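PDB 3N6Q: YghZ aldo-keto reductase from Escherichia coli, which probably catalyses the NADPH-dependent reduction of carbonyl compounds such as aldehydes and ketones. Local coordinates for residues P194-L199 and L286-K291; P145-A150 and V179-E184; G11-R16 and Q313-L318. All coordinates share one frame; numbering follows the deposited sequence.

Interactions 1 and 3 are neighbours, their centres 15 Å apart, and touch each other directly. The L290 carbonyl O of interaction 1 lies 2.8 Å from R16 NH2 of interaction 3, a probable hydrogen bond, and S287 OG sits 2.9 Å from A314 O. Interaction 2 stands apart, joining two outer helices 28 Å from interaction 1 and 35 Å from interaction 3, centre to centre; it and interaction 3 lie on opposite sides of the chain's centre. In aldo-keto reductases the active site lies at the C-terminal ends of the barrel strands, and P194-L199 is the segment that leaves one such end, that of strand 191-193.

Interaction 1 (P194-L199 and L286-K291); sequences PSYNLL and LSWLLK
The indole of W288 is sandwiched between L198 and K291. On one face L198 CD2 sits over the middle of the double ring, 3.3 Å from W288 CD2 and only 9° off the normal of the five-membered ring, a close CH-pi contact. Over the opposite face comes K291 NZ, 3.4 Å above the plane of the W288 ring. L289 CG lies in the plane at the indole's edge, and outside the two segments F320 meets W288 edge-to-face. The phenol of Y196 carries a second CH-pi contact: L289 CD2 rests over one face, displaced toward the rim, 3.5 Å from Y196 CD2. The two aromatic side chains cross at about a right angle, with Y196 OH 4.0 Å from W288 CH2.

W288 sends its CG anti to the backbone N (chi1 -174°), which carries the indole out from the helix to the loop. L198 chi1 is -99°, away from a staggered value, with CD2 over the ring. K291 folds back along its own helix end and bonds from NZ to the W288 carbonyl O at 3.0 Å, the donor tilted from the carbonyl plane; that bond keeps NZ over the ring. In the loop, N197 OD1 takes the backbone N of L199 at 2.8 Å on a lone pair, while its ND2 reaches T223 O. Y196 O is buried without a polar partner, L289 CD1 lying near it.

With all five touching residues buried, the contact joins, in this TIM barrel, the loop leaving strand 191-193, which contains the N197 Asx turn, to the last turn of the outer helix 281-289.

Interaction 2 (P145-A150 and V179-E184); sequences PMEETA and VELLRE
M146 O accepts the backbone N-H of A150 at 2.8 Å, the first-turn bond of helix 146-158, and L181 of the facing helix packs over this same turn. L181 CD1 lies 3.5 Å from the M146 carbonyl C, while M146 CB lies 3.7 Å from the same L181 CD1. The other branch, CD2, reaches the aliphatic part of E147, 3.7 Å from E147 CG. Lower on the side chain, L181 CB meets A150 CB at 3.7 Å, methylene against methyl. L182 adds its CD2 methyl 3.6 Å from the A150 carbonyl O.

Helices 146-158 and 172-183 are consecutive outer helices of the TIM barrel, on either side of strand 162-168 in the chain; the short segments cross at -53° with their axes 9.4 Å apart. P145 is the N-cap of the first.

E147 bends at chi2 (81°), bringing its carboxylate round beside L181 CD2. Its OE2 stays 6.8 Å from E184 OE2, two like charges apart at the surface. E184 OE1 forms a salt bridge with K186 of the second subunit, and E148 bonds to Y164 and G22 of that second subunit.

Interaction 3 (G11-R16 and Q313-L318); sequences GQMQYR and QALNNL
Van der Waals contacts carry the meeting of L315 and L318 with the N-terminal segment. L315 CD1 lies against M13 and Q14, 3.9 Å from M13 SD and equally 3.9 Å from the backbone N of Q14. M13 leaves its backbone pointing away from L315; the kinks at chi2 (62°) and chi3 (50°) fold the chain back, and the M13 side chain crosses that of L315 at about a right angle, SD against CD1, while M13 CG rests over one face of the Y15 ring.

L318 comes from the opposite direction to Q14 and R16 and touches them with one methyl. Its CD1 is 3.8 Å from Q14 NE2 and 4.1 Å from R16 NH2, at the edge of the guanidinium and near its plane.

The hydrogen bonds run within each segment. R16 grips Q14 OE1 side-on with two nitrogens: NE at 2.8 Å from Q14 OE1 and NH2 at 2.9 Å from the same oxygen, which lies within 1° of the guanidinium plane. Both side chains are extended, Q14 with CG anti to its N. In 313-318, N316 N bonds to Q313 O in a 3-10 turn. Beyond the pair, R16 NH1 reaches the carbonyls of D292 and V295, and Q14 and R16 pair by backbone with strand 24-31, forming the N-terminal beta hairpin that in aldo-keto reductases covers the N-terminal end of the barrel.

The R16 charge would thus be met here by neutral oxygens, amide and backbone; the two bonds to OE1 would restrain the Q14 amide, against which L318 CD1 packs without a hydrogen bond.

Interaction 1 (P194-L199 and L286-K291)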
ATOM      1  N   PRO B 194      15.163 -20.893  17.206  1.00 14.70           N
ATOM      2  CA  PRO B 194      16.134 -20.941  18.317  1.00 15.91           C
ATOM      3  C   PRO B 194      17.241 -21.937  18.010  1.00 16.35           C
ATOM      4  O   PRO B 194      17.080 -22.856  17.193  1.00 16.45           O
ATOM      5  CB  PRO B 194      15.273 -21.441  19.498  1.00 13.56           C
ATOM      6  CG  PRO B 194      14.351 -22.476  18.805  1.00 14.22           C
ATOM      7  CD  PRO B 194      14.008 -21.798  17.431  1.00 16.10           C
ATOM      8  N   SER B 195      18.375 -21.814  18.677  1.00 17.47           N
ATOM      9  CA  SER B 195      19.329 -22.907  18.659  1.00 15.87           C
ATOM     10  C   SER B 195      18.719 -23.918  19.615  1.00 16.39           C
ATOM     11  O   SER B 195      18.415 -23.553  20.755  1.00 14.58           O
ATOM     12  CB  SER B 195      20.675 -22.453  19.281  1.00 20.02           C
ATOM     13  OG  SER B 195      21.329 -21.565  18.376  1.00 21.51           O
ATOM     14  N   TYR B 196      18.722 -25.190  19.220  1.00 15.32           N
ATOM     15  CA  TYR B 196      17.992 -26.235  19.995  1.00 15.06           C
ATOM     16  C   TYR B 196      18.500 -27.597  19.557  1.00 17.63           C
ATOM     17  O   TYR B 196      18.539 -27.897  18.368  1.00 17.50           O
ATOM     18  CB  TYR B 196      16.495 -26.121  19.675  1.00 16.94           C
ATOM     19  CG  TYR B 196      15.627 -27.016  20.546  1.00 14.51           C
ATOM     20  CD1 TYR B 196      16.110 -27.522  21.754  1.00 17.54           C
ATOM     21  CD2 TYR B 196      14.379 -27.420  20.099  1.00 19.79           C
ATOM     22  CE1 TYR B 196      15.266 -28.306  22.593  1.00 21.00           C
ATOM     23  CE2 TYR B 196      13.574 -28.262  20.886  1.00 22.41           C
ATOM     24  CZ  TYR B 196      14.010 -28.660  22.128  1.00 21.96           C
ATOM     25  OH  TYR B 196      13.180 -29.471  22.916  1.00 24.21           O
ATOM     26  N   ASN B 197      19.026 -28.382  20.499  1.00 18.48           N
ATOM     27  CA  ASN B 197      19.481 -29.718  20.173  1.00 20.67           C
ATOM     28  C   ASN B 197      19.571 -30.516  21.481  1.00 21.88           C
ATOM     29  O   ASN B 197      19.252 -30.013  22.578  1.00 19.38           O
ATOM     30  CB  ASN B 197      20.872 -29.679  19.473  1.00 18.12           C
ATOM     31  CG  ASN B 197      21.927 -28.859  20.250  1.00 22.63           C
ATOM     32  OD1 ASN B 197      22.341 -29.228  21.342  1.00 22.64           O
ATOM     33  ND2 ASN B 197      22.412 -27.769  19.633  1.00 21.47           N
ATOM     34  N   LEU B 198      20.132 -31.711  21.381  1.00 23.55           N
ATOM     35  CA  LEU B 198      20.143 -32.576  22.550  1.00 24.08           C
ATOM     36  C   LEU B 198      20.932 -31.971  23.704  1.00 24.57           C
ATOM     37  O   LEU B 198      20.589 -32.192  24.862  1.00 25.43           O
ATOM     38  CB  LEU B 198      20.746 -33.934  22.178  1.00 25.04           C
ATOM     39  CG  LEU B 198      19.794 -35.078  21.888  1.00 25.89           C
ATOM     40  CD1 LEU B 198      20.692 -36.271  21.571  1.00 23.67           C
ATOM     41  CD2 LEU B 198      18.958 -35.416  23.111  1.00 27.10           C
ATOM     42  N   LEU B 199      21.950 -31.172  23.388  1.00 23.62           N
ATOM     43  CA  LEU B 199      22.874 -30.642  24.373  1.00 24.24           C
ATOM     44  C   LEU B 199      22.490 -29.239  24.793  1.00 26.73           C
ATOM     45  O   LEU B 199      23.130 -28.669  25.652  1.00 29.01           O
ATOM     46  CB  LEU B 199      24.310 -30.599  23.816  1.00 24.98           C
ATOM     47  CG  LEU B 199      24.707 -31.963  23.238  1.00 26.63           C
ATOM     48  CD1 LEU B 199      26.166 -31.889  22.885  1.00 26.40           C
ATOM     49  CD2 LEU B 199      24.454 -33.049  24.292  1.00 28.80           C
ATOM     50  N   LEU B 286      18.602 -35.809  15.388  1.00 15.47           N
ATOM     51  CA  LEU B 286      17.508 -35.260  14.641  1.00 15.74           C
ATOM     52  C   LEU B 286      16.153 -35.887  15.005  1.00 15.96           C
ATOM     53  O   LEU B 286      15.154 -35.182  15.140  1.00 13.97           O
ATOM     54  CB  LEU B 286      17.742 -35.393  13.141  1.00 14.46           C
ATOM     55  CG  LEU B 286      19.018 -34.691  12.660  1.00 14.71           C
ATOM     56  CD1 LEU B 286      19.210 -35.004  11.110  1.00 18.29           C
ATOM     57  CD2 LEU B 286      18.961 -33.179  12.992  1.00 17.21           C
ATOM     58  N   SER B 287      16.131 -37.203  15.190  1.00 14.03           N
ATOM     59  CA  SER B 287      14.868 -37.869  15.552  1.00 16.44           C
ATOM     60  C   SER B 287      14.387 -37.346  16.899  1.00 14.18           C
ATOM     61  O   SER B 287      13.216 -37.142  17.114  1.00 16.11           O
ATOM     62  CB  SER B 287      15.114 -39.392  15.646  1.00 10.92           C
ATOM     63  OG  SER B 287      15.359 -39.926  14.342  1.00 17.81           O
ATOM     64  N   TRP B 288      15.328 -37.132  17.801  1.00 15.01           N
ATOM     65  CA  TRP B 288      14.996 -36.626  19.125  1.00 14.56           C
ATOM     66  C   TRP B 288      14.298 -35.288  19.106  1.00 16.22           C
ATOM     67  O   TRP B 288      13.328 -35.068  19.798  1.00 14.21           O
ATOM     68  CB  TRP B 288      16.243 -36.595  20.000  1.00 17.63           C
ATOM     69  CG  TRP B 288      15.948 -36.218  21.432  1.00 19.94           C
ATOM     70  CD1 TRP B 288      15.769 -37.083  22.518  1.00 21.49           C
ATOM     71  CD2 TRP B 288      15.889 -34.882  21.960  1.00 19.80           C
ATOM     72  NE1 TRP B 288      15.553 -36.320  23.684  1.00 22.10           N
ATOM     73  CE2 TRP B 288      15.591 -34.980  23.354  1.00 21.23           C
ATOM     74  CE3 TRP B 288      16.011 -33.605  21.381  1.00 19.56           C
ATOM     75  CZ2 TRP B 288      15.490 -33.850  24.173  1.00 23.99           C
ATOM     76  CZ3 TRP B 288      15.868 -32.485  22.187  1.00 25.70           C
ATOM     77  CH2 TRP B 288      15.597 -32.609  23.577  1.00 27.71           C
ATOM     78  N   LEU B 289      14.786 -34.366  18.272  1.00 15.57           N
ATOM     79  CA  LEU B 289      14.074 -33.100  18.111  1.00 15.71           C
ATOM     80  C   LEU B 289      12.690 -33.300  17.537  1.00 16.37           C
ATOM     81  O   LEU B 289      11.748 -32.604  17.928  1.00 16.51           O
ATOM     82  CB  LEU B 289      14.928 -32.154  17.201  1.00 15.23           C
ATOM     83  CG  LEU B 289      16.174 -31.612  17.926  1.00 15.27           C
ATOM     84  CD1 LEU B 289      17.210 -31.017  16.894  1.00 15.97           C
ATOM     85  CD2 LEU B 289      15.726 -30.457  18.905  1.00 18.82           C
ATOM     86  N   LEU B 290      12.567 -34.204  16.575  1.00 16.71           N
ATOM     87  CA  LEU B 290      11.341 -34.392  15.796  1.00 15.97           C
ATOM     88  C   LEU B 290      10.376 -35.462  16.445  1.00 19.31           C
ATOM     89  O   LEU B 290       9.411 -35.913  15.802  1.00 20.41           O
ATOM     90  CB  LEU B 290      11.695 -34.926  14.426  1.00 14.41           C
ATOM     91  CG  LEU B 290      12.334 -33.841  13.512  1.00 13.10           C
ATOM     92  CD1 LEU B 290      12.798 -34.442  12.213  1.00 13.68           C
ATOM     93  CD2 LEU B 290      11.350 -32.637  13.293  1.00 15.02           C
ATOM     94  N   LYS B 291      10.660 -35.831  17.690  1.00 19.87           N
ATOM     95  CA  LYS B 291       9.978 -36.978  18.340  1.00 22.84           C
ATOM     96  C   LYS B 291       8.541 -36.658  18.690  1.00 27.57           C
ATOM     97  O   LYS B 291       7.730 -37.567  18.992  1.00 28.24           O
ATOM     98  CB  LYS B 291      10.704 -37.358  19.635  1.00 22.83           C
ATOM     99  CG  LYS B 291      10.623 -36.294  20.761  1.00 19.31           C
ATOM    100  CD  LYS B 291      11.622 -36.688  21.937  1.00 19.76           C
ATOM    101  CE  LYS B 291      11.753 -35.633  23.036  1.00 23.77           C
ATOM    102  NZ  LYS B 291      12.366 -34.324  22.523  1.00 25.08           N
TER

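Interaction 2 (P145-A150 and V179-E184)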
ATOM      1  N   PRO B 145      13.501  -0.162  20.157  1.00 17.62           N
ATOM      2  CA  PRO B 145      12.223  -0.634  20.703  1.00 18.07           C
ATOM      3  C   PRO B 145      11.634  -1.722  19.823  1.00 18.62           C
ATOM      4  O   PRO B 145      11.654  -1.642  18.590  1.00 14.91           O
ATOM      5  CB  PRO B 145      11.314   0.601  20.678  1.00 19.72           C
ATOM      6  CG  PRO B 145      12.116   1.725  20.161  1.00 19.93           C
ATOM      7  CD  PRO B 145      13.434   1.234  19.648  1.00 17.53           C
ATOM      8  N   MET B 146      11.021  -2.734  20.430  1.00 14.58           N
ATOM      9  CA  MET B 146      10.468  -3.770  19.565  1.00 14.89           C
ATOM     10  C   MET B 146       9.308  -3.271  18.737  1.00 15.22           C
ATOM     11  O   MET B 146       8.963  -3.851  17.693  1.00 16.28           O
ATOM     12  CB  MET B 146      10.064  -4.994  20.438  1.00 16.27           C
ATOM     13  CG  MET B 146      11.284  -5.723  20.987  1.00 15.89           C
ATOM     14  SD  MET B 146      10.665  -7.283  21.782  1.00 24.93           S
ATOM     15  CE  MET B 146      10.356  -6.597  23.396  1.00 23.37           C
ATOM     16  N   GLU B 147       8.713  -2.140  19.114  1.00 13.81           N
ATOM     17  CA  GLU B 147       7.652  -1.620  18.272  1.00 13.85           C
ATOM     18  C   GLU B 147       8.244  -1.217  16.858  1.00 12.73           C
ATOM     19  O   GLU B 147       7.576  -1.332  15.811  1.00 13.21           O
ATOM     20  CB  GLU B 147       7.108  -0.351  18.884  1.00 18.07           C
ATOM     21  CG  GLU B 147       6.233  -0.598  20.122  1.00 22.36           C
ATOM     22  CD  GLU B 147       7.020  -0.840  21.446  1.00 33.05           C
ATOM     23  OE1 GLU B 147       8.278  -0.713  21.563  1.00 26.94           O
ATOM     24  OE2 GLU B 147       6.303  -1.190  22.416  1.00 36.14           O
ATOM     25  N   GLU B 148       9.439  -0.678  16.895  1.00 14.46           N
ATOM     26  CA  GLU B 148      10.128  -0.270  15.630  1.00 14.63           C
ATOM     27  C   GLU B 148      10.472  -1.511  14.793  1.00 15.87           C
ATOM     28  O   GLU B 148      10.219  -1.556  13.594  1.00 13.42           O
ATOM     29  CB  GLU B 148      11.385   0.541  15.947  1.00 12.38           C
ATOM     30  CG  GLU B 148      12.147   0.943  14.597  1.00 12.42           C
ATOM     31  CD  GLU B 148      13.271   1.960  14.820  1.00 18.03           C
ATOM     32  OE1 GLU B 148      13.280   2.647  15.863  1.00 18.66           O
ATOM     33  OE2 GLU B 148      14.191   2.031  13.978  1.00 16.23           O
ATOM     34  N   THR B 149      11.099  -2.511  15.423  1.00 12.28           N
ATOM     35  CA  THR B 149      11.413  -3.745  14.726  1.00 14.85           C
ATOM     36  C   THR B 149      10.128  -4.387  14.176  1.00 14.82           C
ATOM     37  O   THR B 149      10.089  -4.782  12.992  1.00 12.74           O
ATOM     38  CB  THR B 149      12.147  -4.688  15.672  1.00 14.82           C
ATOM     39  OG1 THR B 149      13.336  -4.032  16.151  1.00 17.47           O
ATOM     40  CG2 THR B 149      12.548  -5.986  14.957  1.00 17.79           C
ATOM     41  N   ALA B 150       9.058  -4.469  15.006  1.00 14.62           N
ATOM     42  CA  ALA B 150       7.782  -5.056  14.526  1.00 17.49           C
ATOM     43  C   ALA B 150       7.193  -4.329  13.360  1.00 16.62           C
ATOM     44  O   ALA B 150       6.608  -4.959  12.481  1.00 16.88           O
ATOM     45  CB  ALA B 150       6.732  -5.189  15.677  1.00 16.36           C
ATOM     46  N   VAL B 179       4.707 -10.998  19.309  1.00 14.63           N
ATOM     47  CA  VAL B 179       3.425 -11.516  18.851  1.00 12.42           C
ATOM     48  C   VAL B 179       2.358 -10.480  19.005  1.00 13.47           C
ATOM     49  O   VAL B 179       1.533 -10.275  18.073  1.00 16.21           O
ATOM     50  CB  VAL B 179       2.991 -12.797  19.668  1.00 15.56           C
ATOM     51  CG1 VAL B 179       1.524 -13.116  19.372  1.00 17.47           C
ATOM     52  CG2 VAL B 179       3.906 -13.942  19.309  1.00 16.31           C
ATOM     53  N   GLU B 180       2.329  -9.830  20.181  1.00 15.40           N
ATOM     54  CA  GLU B 180       1.284  -8.831  20.444  1.00 16.69           C
ATOM     55  C   GLU B 180       1.469  -7.633  19.491  1.00 16.68           C
ATOM     56  O   GLU B 180       0.468  -7.050  18.997  1.00 15.46           O
ATOM     57  CB  GLU B 180       1.360  -8.357  21.919  1.00 17.41           C
ATOM     58  CG  GLU B 180       1.047  -9.546  22.886  1.00 17.65           C
ATOM     59  CD  GLU B 180       1.415  -9.320  24.379  1.00 29.29           C
ATOM     60  OE1 GLU B 180       2.106  -8.329  24.730  1.00 30.84           O
ATOM     61  OE2 GLU B 180       1.114 -10.233  25.202  1.00 30.99           O
ATOM     62  N   LEU B 181       2.726  -7.224  19.315  1.00 14.84           N
ATOM     63  CA  LEU B 181       3.020  -6.049  18.450  1.00 16.40           C
ATOM     64  C   LEU B 181       2.623  -6.318  17.003  1.00 16.33           C
ATOM     65  O   LEU B 181       1.872  -5.533  16.393  1.00 15.87           O
ATOM     66  CB  LEU B 181       4.491  -5.613  18.568  1.00 16.66           C
ATOM     67  CG  LEU B 181       4.858  -4.936  19.898  1.00 18.78           C
ATOM     68  CD1 LEU B 181       6.360  -4.745  19.922  1.00 16.85           C
ATOM     69  CD2 LEU B 181       4.066  -3.589  20.135  1.00 19.43           C
ATOM     70  N   LEU B 182       2.970  -7.493  16.490  1.00 15.05           N
ATOM     71  CA  LEU B 182       2.586  -7.786  15.131  1.00 17.58           C
ATOM     72  C   LEU B 182       1.071  -7.948  15.036  1.00 18.45           C
ATOM     73  O   LEU B 182       0.487  -7.658  13.998  1.00 16.39           O
ATOM     74  CB  LEU B 182       3.299  -9.042  14.648  1.00 15.13           C
ATOM     75  CG  LEU B 182       4.803  -8.889  14.449  1.00 19.67           C
ATOM     76  CD1 LEU B 182       5.428 -10.296  14.396  1.00 18.39           C
ATOM     77  CD2 LEU B 182       5.078  -8.103  13.135  1.00 17.69           C
ATOM     78  N   ARG B 183       0.420  -8.467  16.095  1.00 18.16           N
ATOM     79  CA  ARG B 183      -1.049  -8.575  16.023  1.00 18.68           C
ATOM     80  C   ARG B 183      -1.728  -7.200  15.874  1.00 18.90           C
ATOM     81  O   ARG B 183      -2.810  -7.088  15.275  1.00 17.93           O
ATOM     82  CB  ARG B 183      -1.595  -9.290  17.275  1.00 20.62           C
ATOM     83  CG  ARG B 183      -3.123  -9.272  17.370  1.00 27.14           C
ATOM     84  CD  ARG B 183      -3.481 -10.007  18.663  1.00 41.33           C
ATOM     85  NE  ARG B 183      -3.036 -11.397  18.540  1.00 48.60           N
ATOM     86  CZ  ARG B 183      -2.259 -12.058  19.398  1.00 48.95           C
ATOM     87  NH1 ARG B 183      -1.820 -11.483  20.534  1.00 44.72           N
ATOM     88  NH2 ARG B 183      -1.930 -13.321  19.094  1.00 41.74           N
ATOM     89  N   GLU B 184      -1.066  -6.118  16.315  1.00 19.13           N
ATOM     90  CA  GLU B 184      -1.679  -4.791  16.093  1.00 19.67           C
ATOM     91  C   GLU B 184      -1.771  -4.448  14.612  1.00 20.33           C
ATOM     92  O   GLU B 184      -2.551  -3.557  14.228  1.00 20.08           O
ATOM     93  CB  GLU B 184      -0.937  -3.687  16.863  1.00 20.02           C
ATOM     94  CG  GLU B 184      -0.933  -3.917  18.393  1.00 24.66           C
ATOM     95  CD  GLU B 184      -0.006  -2.958  19.146  1.00 39.04           C
ATOM     96  OE1 GLU B 184       0.586  -2.057  18.497  1.00 44.91           O
ATOM     97  OE2 GLU B 184       0.157  -3.116  20.386  1.00 44.74           O
TER

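Interaction 3 (G11-R16 and Q313-L318)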
ATOM      1  N   GLY B  11       7.147 -37.705  -2.106  1.00 24.28           N
ATOM      2  CA  GLY B  11       6.535 -38.997  -1.791  1.00 27.95           C
ATOM      3  C   GLY B  11       6.893 -39.517  -0.415  1.00 28.37           C
ATOM      4  O   GLY B  11       6.124 -40.284   0.158  1.00 31.04           O
ATOM      5  N   GLN B  12       8.074 -39.173   0.091  1.00 26.24           N
ATOM      6  CA  GLN B  12       8.543 -39.720   1.360  1.00 28.79           C
ATOM      7  C   GLN B  12       8.847 -38.696   2.469  1.00 27.12           C
ATOM      8  O   GLN B  12       8.811 -39.043   3.669  1.00 26.70           O
ATOM      9  CB  GLN B  12       9.808 -40.548   1.138  1.00 28.74           C
ATOM     10  CG  GLN B  12       9.480 -41.849   0.386  1.00 39.90           C
ATOM     11  CD  GLN B  12      10.685 -42.665   0.089  1.00 52.15           C
ATOM     12  OE1 GLN B  12      11.655 -42.184  -0.522  1.00 56.20           O
ATOM     13  NE2 GLN B  12      10.637 -43.937   0.486  1.00 58.64           N
ATOM     14  N   MET B  13       9.115 -37.444   2.083  1.00 22.15           N
ATOM     15  CA  MET B  13       9.363 -36.408   3.095  1.00 20.24           C
ATOM     16  C   MET B  13       8.116 -36.184   3.948  1.00 18.09           C
ATOM     17  O   MET B  13       6.946 -36.229   3.462  1.00 20.98           O
ATOM     18  CB  MET B  13       9.854 -35.064   2.442  1.00 18.93           C
ATOM     19  CG  MET B  13      10.070 -33.927   3.461  1.00 18.30           C
ATOM     20  SD  MET B  13      11.283 -34.094   4.763  1.00 20.43           S
ATOM     21  CE  MET B  13      12.746 -34.625   3.909  1.00 23.25           C
ATOM     22  N   GLN B  14       8.354 -35.959   5.229  1.00 18.69           N
ATOM     23  CA  GLN B  14       7.302 -35.556   6.151  1.00 17.65           C
ATOM     24  C   GLN B  14       7.244 -34.012   6.189  1.00 17.63           C
ATOM     25  O   GLN B  14       8.276 -33.360   6.342  1.00 18.16           O
ATOM     26  CB  GLN B  14       7.660 -36.055   7.555  1.00 16.53           C
ATOM     27  CG  GLN B  14       6.580 -35.703   8.605  1.00 20.92           C
ATOM     28  CD  GLN B  14       6.916 -36.205  10.009  1.00 29.23           C
ATOM     29  OE1 GLN B  14       7.445 -35.467  10.829  1.00 23.77           O
ATOM     30  NE2 GLN B  14       6.661 -37.500  10.269  1.00 27.84           N
ATOM     31  N   TYR B  15       6.038 -33.475   6.087  1.00 16.15           N
ATOM     32  CA  TYR B  15       5.782 -32.041   6.198  1.00 17.18           C
ATOM     33  C   TYR B  15       4.989 -31.777   7.470  1.00 17.21           C
ATOM     34  O   TYR B  15       4.086 -32.561   7.826  1.00 18.04           O
ATOM     35  CB  TYR B  15       4.977 -31.601   4.995  1.00 15.12           C
ATOM     36  CG  TYR B  15       5.827 -31.816   3.734  1.00 16.60           C
ATOM     37  CD1 TYR B  15       6.787 -30.840   3.341  1.00 17.11           C
ATOM     38  CD2 TYR B  15       5.701 -32.990   2.963  1.00 18.68           C
ATOM     39  CE1 TYR B  15       7.676 -31.088   2.271  1.00 15.14           C
ATOM     40  CE2 TYR B  15       6.542 -33.222   1.841  1.00 20.26           C
ATOM     41  CZ  TYR B  15       7.515 -32.259   1.500  1.00 19.86           C
ATOM     42  OH  TYR B  15       8.358 -32.484   0.431  1.00 18.86           O
ATOM     43  N   ARG B  16       5.308 -30.671   8.132  1.00 14.10           N
ATOM     44  CA  ARG B  16       4.621 -30.266   9.368  1.00 14.59           C
ATOM     45  C   ARG B  16       4.082 -28.876   9.215  1.00 16.11           C
ATOM     46  O   ARG B  16       4.848 -27.959   8.783  1.00 14.89           O
ATOM     47  CB  ARG B  16       5.628 -30.275  10.520  1.00 13.10           C
ATOM     48  CG  ARG B  16       6.195 -31.698  10.768  1.00 16.86           C
ATOM     49  CD  ARG B  16       7.080 -31.696  12.040  1.00 16.47           C
ATOM     50  NE  ARG B  16       7.430 -33.092  12.334  1.00 20.14           N
ATOM     51  CZ  ARG B  16       7.729 -33.572  13.532  1.00 21.30           C
ATOM     52  NH1 ARG B  16       7.834 -32.752  14.596  1.00 12.50           N
ATOM     53  NH2 ARG B  16       7.955 -34.891  13.651  1.00 17.33           N
ATOM     54  N   GLN B 313      16.853 -39.851   6.705  1.00 17.91           N
ATOM     55  CA  GLN B 313      16.484 -41.188   7.236  1.00 20.72           C
ATOM     56  C   GLN B 313      16.216 -41.197   8.725  1.00 20.25           C
ATOM     57  O   GLN B 313      15.650 -42.177   9.267  1.00 20.24           O
ATOM     58  CB  GLN B 313      17.557 -42.229   6.896  1.00 19.21           C
ATOM     59  CG  GLN B 313      17.591 -42.528   5.393  1.00 28.29           C
ATOM     60  CD  GLN B 313      18.586 -43.620   5.102  1.00 41.87           C
ATOM     61  OE1 GLN B 313      18.454 -44.740   5.616  1.00 44.78           O
ATOM     62  NE2 GLN B 313      19.665 -43.274   4.398  1.00 47.36           N
ATOM     63  N   ALA B 314      16.507 -40.078   9.381  1.00 18.16           N
ATOM     64  CA  ALA B 314      16.029 -39.911  10.789  1.00 20.29           C
ATOM     65  C   ALA B 314      14.502 -40.103  10.861  1.00 18.53           C
ATOM     66  O   ALA B 314      13.950 -40.570  11.900  1.00 17.53           O
ATOM     67  CB  ALA B 314      16.441 -38.544  11.353  1.00 19.75           C
ATOM     68  N   LEU B 315      13.798 -39.745   9.786  1.00 17.93           N
ATOM     69  CA  LEU B 315      12.359 -39.876   9.793  1.00 18.59           C
ATOM     70  C   LEU B 315      11.876 -41.343   9.944  1.00 18.92           C
ATOM     71  O   LEU B 315      10.691 -41.567  10.183  1.00 21.69           O
ATOM     72  CB  LEU B 315      11.700 -39.220   8.555  1.00 21.10           C
ATOM     73  CG  LEU B 315      12.012 -37.701   8.427  1.00 20.45           C
ATOM     74  CD1 LEU B 315      11.530 -37.222   7.027  1.00 25.90           C
ATOM     75  CD2 LEU B 315      11.257 -36.979   9.600  1.00 20.35           C
ATOM     76  N   ASN B 316      12.766 -42.302   9.739  1.00 18.66           N
ATOM     77  CA  ASN B 316      12.377 -43.743   9.843  1.00 21.02           C
ATOM     78  C   ASN B 316      12.217 -44.218  11.270  1.00 22.95           C
ATOM     79  O   ASN B 316      11.744 -45.343  11.512  1.00 22.80           O
ATOM     80  CB  ASN B 316      13.407 -44.598   9.116  1.00 22.39           C
ATOM     81  CG  ASN B 316      13.335 -44.363   7.633  1.00 23.57           C
ATOM     82  OD1 ASN B 316      12.268 -44.031   7.148  1.00 30.10           O
ATOM     83  ND2 ASN B 316      14.441 -44.483   6.928  1.00 26.02           N
ATOM     84  N   ASN B 317      12.684 -43.407  12.229  1.00 21.59           N
ATOM     85  CA  ASN B 317      12.566 -43.796  13.620  1.00 20.43           C
ATOM     86  C   ASN B 317      12.395 -42.559  14.486  1.00 21.48           C
ATOM     87  O   ASN B 317      13.380 -42.093  15.075  1.00 20.69           O
ATOM     88  CB  ASN B 317      13.822 -44.581  14.074  1.00 19.75           C
ATOM     89  CG  ASN B 317      13.604 -45.294  15.412  1.00 23.78           C
ATOM     90  OD1 ASN B 317      12.629 -45.004  16.114  1.00 21.44           O
ATOM     91  ND2 ASN B 317      14.558 -46.159  15.809  1.00 22.94           N
ATOM     92  N   LEU B 318      11.164 -42.076  14.623  1.00 19.99           N
ATOM     93  CA  LEU B 318      10.912 -40.889  15.437  1.00 20.57           C
ATOM     94  C   LEU B 318      10.457 -41.276  16.854  1.00 22.15           C
ATOM     95  O   LEU B 318      10.081 -40.406  17.648  1.00 21.30           O
ATOM     96  CB  LEU B 318       9.870 -40.016  14.752  1.00 20.11           C
ATOM     97  CG  LEU B 318      10.378 -39.458  13.410  1.00 20.38           C
ATOM     98  CD1 LEU B 318       9.255 -38.631  12.776  1.00 21.02           C
ATOM     99  CD2 LEU B 318      11.691 -38.585  13.565  1.00 17.89           C
TER